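Local coordinates for catechol 1,2-dioxygenase (Acinetobacter sp., PDB 1DLT), which uses a bound ferric ion to cleave catechol with O2 between its two hydroxyl-bearing carbons, giving cis,cis-muconate, at residues Lys152-His157 and His226-Ala231. Numbering follows the deposited sequence.
Sequences KVEIWH and HYFVSA. With FE (Fe (III) ion), chain C; CAQ (catechol), chain D.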
loop_
_atom_site.group_PDB
_atom_site.type_symbol
_atom_site.label_atom_id
_atom_site.label_comp_id
_atom_site.label_asym_id
_atom_site.label_seq_id
_atom_site.Cartn_x
_atom_site.Cartn_y
_atom_site.Cartn_z
ATOM N N LYS A 152 -16.574 16.565 27.068
ATOM C CA LYS A 152 -16.678 15.131 26.768
ATOM C C LYS A 152 -15.285 14.490 26.734
ATOM O O LYS A 152 -14.455 14.807 25.871
ATOM C CB LYS A 152 -17.349 14.925 25.425
ATOM C CG LYS A 152 -17.590 13.472 25.034
ATOM C CD LYS A 152 -18.224 13.440 23.665
ATOM C CE LYS A 152 -18.570 12.049 23.257
ATOM N NZ LYS A 152 -19.216 11.989 21.905
ATOM N N VAL A 153 -15.033 13.604 27.685
ATOM C CA VAL A 153 -13.744 12.923 27.762
ATOM C C VAL A 153 -13.909 11.497 27.209
ATOM O O VAL A 153 -14.656 10.690 27.775
ATOM C CB VAL A 153 -13.238 12.879 29.228
ATOM C CG1 VAL A 153 -11.855 12.257 29.293
ATOM C CG2 VAL A 153 -13.218 14.298 29.813
ATOM N N GLU A 154 -13.271 11.203 26.082
ATOM C CA GLU A 154 -13.358 9.868 25.537
ATOM C C GLU A 154 -12.063 9.117 25.875
ATOM O O GLU A 154 -10.977 9.620 25.645
ATOM C CB GLU A 154 -13.568 9.927 24.038
ATOM C CG GLU A 154 -14.812 10.677 23.704
ATOM C CD GLU A 154 -15.070 10.706 22.238
ATOM O OE1 GLU A 154 -15.290 9.619 21.666
ATOM O OE2 GLU A 154 -15.058 11.821 21.675
ATOM N N ILE A 155 -12.194 7.914 26.418
ATOM C CA ILE A 155 -11.054 7.128 26.823
ATOM C C ILE A 155 -11.106 5.700 26.294
ATOM O O ILE A 155 -12.132 5.025 26.380
ATOM C CB ILE A 155 -10.973 7.043 28.365
ATOM C CG1 ILE A 155 -10.988 8.456 28.951
ATOM C CG2 ILE A 155 -9.696 6.315 28.804
ATOM C CD1 ILE A 155 -10.824 8.500 30.463
ATOM N N TRP A 156 -10.006 5.235 25.728
ATOM C CA TRP A 156 -9.969 3.861 25.273
ATOM C C TRP A 156 -8.569 3.346 25.529
ATOM O O TRP A 156 -7.609 4.103 25.499
ATOM C CB TRP A 156 -10.375 3.735 23.794
ATOM C CG TRP A 156 -9.503 4.416 22.730
ATOM C CD1 TRP A 156 -8.654 3.800 21.843
ATOM C CD2 TRP A 156 -9.458 5.823 22.406
ATOM N NE1 TRP A 156 -8.089 4.736 20.987
ATOM C CE2 TRP A 156 -8.565 5.977 21.312
ATOM C CE3 TRP A 156 -10.085 6.966 22.933
ATOM C CZ2 TRP A 156 -8.288 7.211 20.749
ATOM C CZ3 TRP A 156 -9.804 8.201 22.368
ATOM C CH2 TRP A 156 -8.912 8.313 21.287
ATOM N N HIS A 157 -8.464 2.061 25.831
ATOM C CA HIS A 157 -7.154 1.466 26.091
ATOM C C HIS A 157 -7.242 -0.058 25.937
ATOM O O HIS A 157 -8.320 -0.605 25.696
ATOM C CB HIS A 157 -6.683 1.874 27.490
ATOM C CG HIS A 157 -7.501 1.295 28.602
ATOM N ND1 HIS A 157 -7.372 -0.014 29.026
ATOM C CD2 HIS A 157 -8.429 1.863 29.410
ATOM C CE1 HIS A 157 -8.180 -0.223 30.051
ATOM N NE2 HIS A 157 -8.836 0.898 30.304
ATOM N N HIS A 226 -5.592 6.277 25.868
ATOM C CA HIS A 226 -5.970 7.296 24.902
ATOM C C HIS A 226 -7.055 8.255 25.420
ATOM O O HIS A 226 -7.923 7.862 26.211
ATOM C CB HIS A 226 -6.507 6.624 23.645
ATOM C CG HIS A 226 -5.486 5.873 22.864
ATOM N ND1 HIS A 226 -4.745 6.459 21.860
ATOM C CD2 HIS A 226 -5.100 4.579 22.915
ATOM C CE1 HIS A 226 -3.948 5.551 21.323
ATOM N NE2 HIS A 226 -4.145 4.406 21.945
ATOM N N TYR A 227 -6.998 9.496 24.937
ATOM C CA TYR A 227 -7.961 10.519 25.278
ATOM C C TYR A 227 -8.341 11.380 24.074
ATOM O O TYR A 227 -7.508 11.709 23.244
ATOM C CB TYR A 227 -7.414 11.543 26.305
ATOM C CG TYR A 227 -7.316 11.145 27.756
ATOM C CD1 TYR A 227 -6.215 10.444 28.238
ATOM C CD2 TYR A 227 -8.310 11.517 28.657
ATOM C CE1 TYR A 227 -6.105 10.134 29.595
ATOM C CE2 TYR A 227 -8.212 11.210 30.014
ATOM C CZ TYR A 227 -7.105 10.525 30.471
ATOM O OH TYR A 227 -6.950 10.275 31.806
ATOM N N PHE A 228 -9.619 11.723 24.018
ATOM C CA PHE A 228 -10.161 12.720 23.107
ATOM C C PHE A 228 -10.903 13.604 24.120
ATOM O O PHE A 228 -11.625 13.079 24.984
ATOM C CB PHE A 228 -11.193 12.197 22.199
ATOM C CG PHE A 228 -10.758 11.722 20.850
ATOM C CD1 PHE A 228 -9.585 12.200 20.204
ATOM C CD2 PHE A 228 -11.565 10.845 20.174
ATOM C CE1 PHE A 228 -9.298 11.765 18.867
ATOM C CE2 PHE A 228 -11.292 10.419 18.874
ATOM C CZ PHE A 228 -10.156 10.885 18.217
ATOM N N VAL A 229 -10.700 14.905 24.092
ATOM C CA VAL A 229 -11.476 15.772 24.954
ATOM C C VAL A 229 -12.029 16.872 24.041
ATOM O O VAL A 229 -11.277 17.507 23.278
ATOM C CB VAL A 229 -10.634 16.421 26.076
ATOM C CG1 VAL A 229 -11.537 17.214 27.009
ATOM C CG2 VAL A 229 -9.923 15.353 26.861
ATOM N N SER A 230 -13.350 17.050 24.076
ATOM C CA SER A 230 -13.983 18.114 23.303
ATOM C C SER A 230 -14.965 18.898 24.188
ATOM O O SER A 230 -15.548 18.348 25.139
ATOM C CB SER A 230 -14.692 17.545 22.076
ATOM O OG SER A 230 -15.632 16.584 22.453
ATOM N N ALA A 231 -15.113 20.182 23.882
ATOM C CA ALA A 231 -15.996 21.097 24.609
ATOM C C ALA A 231 -16.243 22.346 23.779
ATOM O O ALA A 231 -15.361 22.801 23.037
ATOM C CB ALA A 231 -15.366 21.503 25.938
HETATM FE FE FE C . -3.139 2.712 21.785
HETATM C C1 CAQ D . -0.432 2.585 17.353
HETATM C C2 CAQ D . -0.723 3.558 18.358
HETATM C C3 CAQ D . -1.328 3.167 19.543
HETATM O O3 CAQ D . -1.614 4.102 20.512
HETATM C C4 CAQ D . -1.647 1.839 19.764
HETATM O O4 CAQ D . -2.241 1.469 20.944
HETATM C C5 CAQ D . -1.377 0.882 18.809
HETATM C C6 CAQ D . -0.754 1.264 17.575
HETATM O O HOH W 1 -14.294 14.027 22.700
HETATM O O HOH W 2 -3.350 2.300 19.403
#
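W156 lays its indole flat along H226, and this is the tight end of the contact. The five-membered ring and the imidazole form an offset stack with planes 7° apart, while H226 CB sits over the six-membered ring, 3.2 Å from W156 CE2. The indole reaches across to H226 because W156 CG lies between its own backbone N and carbonyl carbon (chi1 63°). With the indole over one face and NE2 bound to iron at 2.0 Å, the imidazole probably has little freedom to rotate; the iron also binds both catechol oxygens, a water, Y164 and H224. Farther along, the W156 edge, led by CH2, points at the face of F228 in a tilted edge-to-face pair, planes 58° apart. On the reverse face Y227 lies beside V153 and I155, with I155 CD1 3.8 Å from Y227 CE2. The other end is looser: K152 and S230 are partly exposed, K152 runs off extended, and a water links K152 O and S230 OG to OE2 of buried E154, whose OE1 is hydrogen-bonded to Y110 OH. Within the dioxygenase beta-sheet the two strands pair antiparallel; 179-183 flanks 152-157 and 237-243 flanks 224-230, while strand 133-141 packs against V153, I155, Y227 and V229.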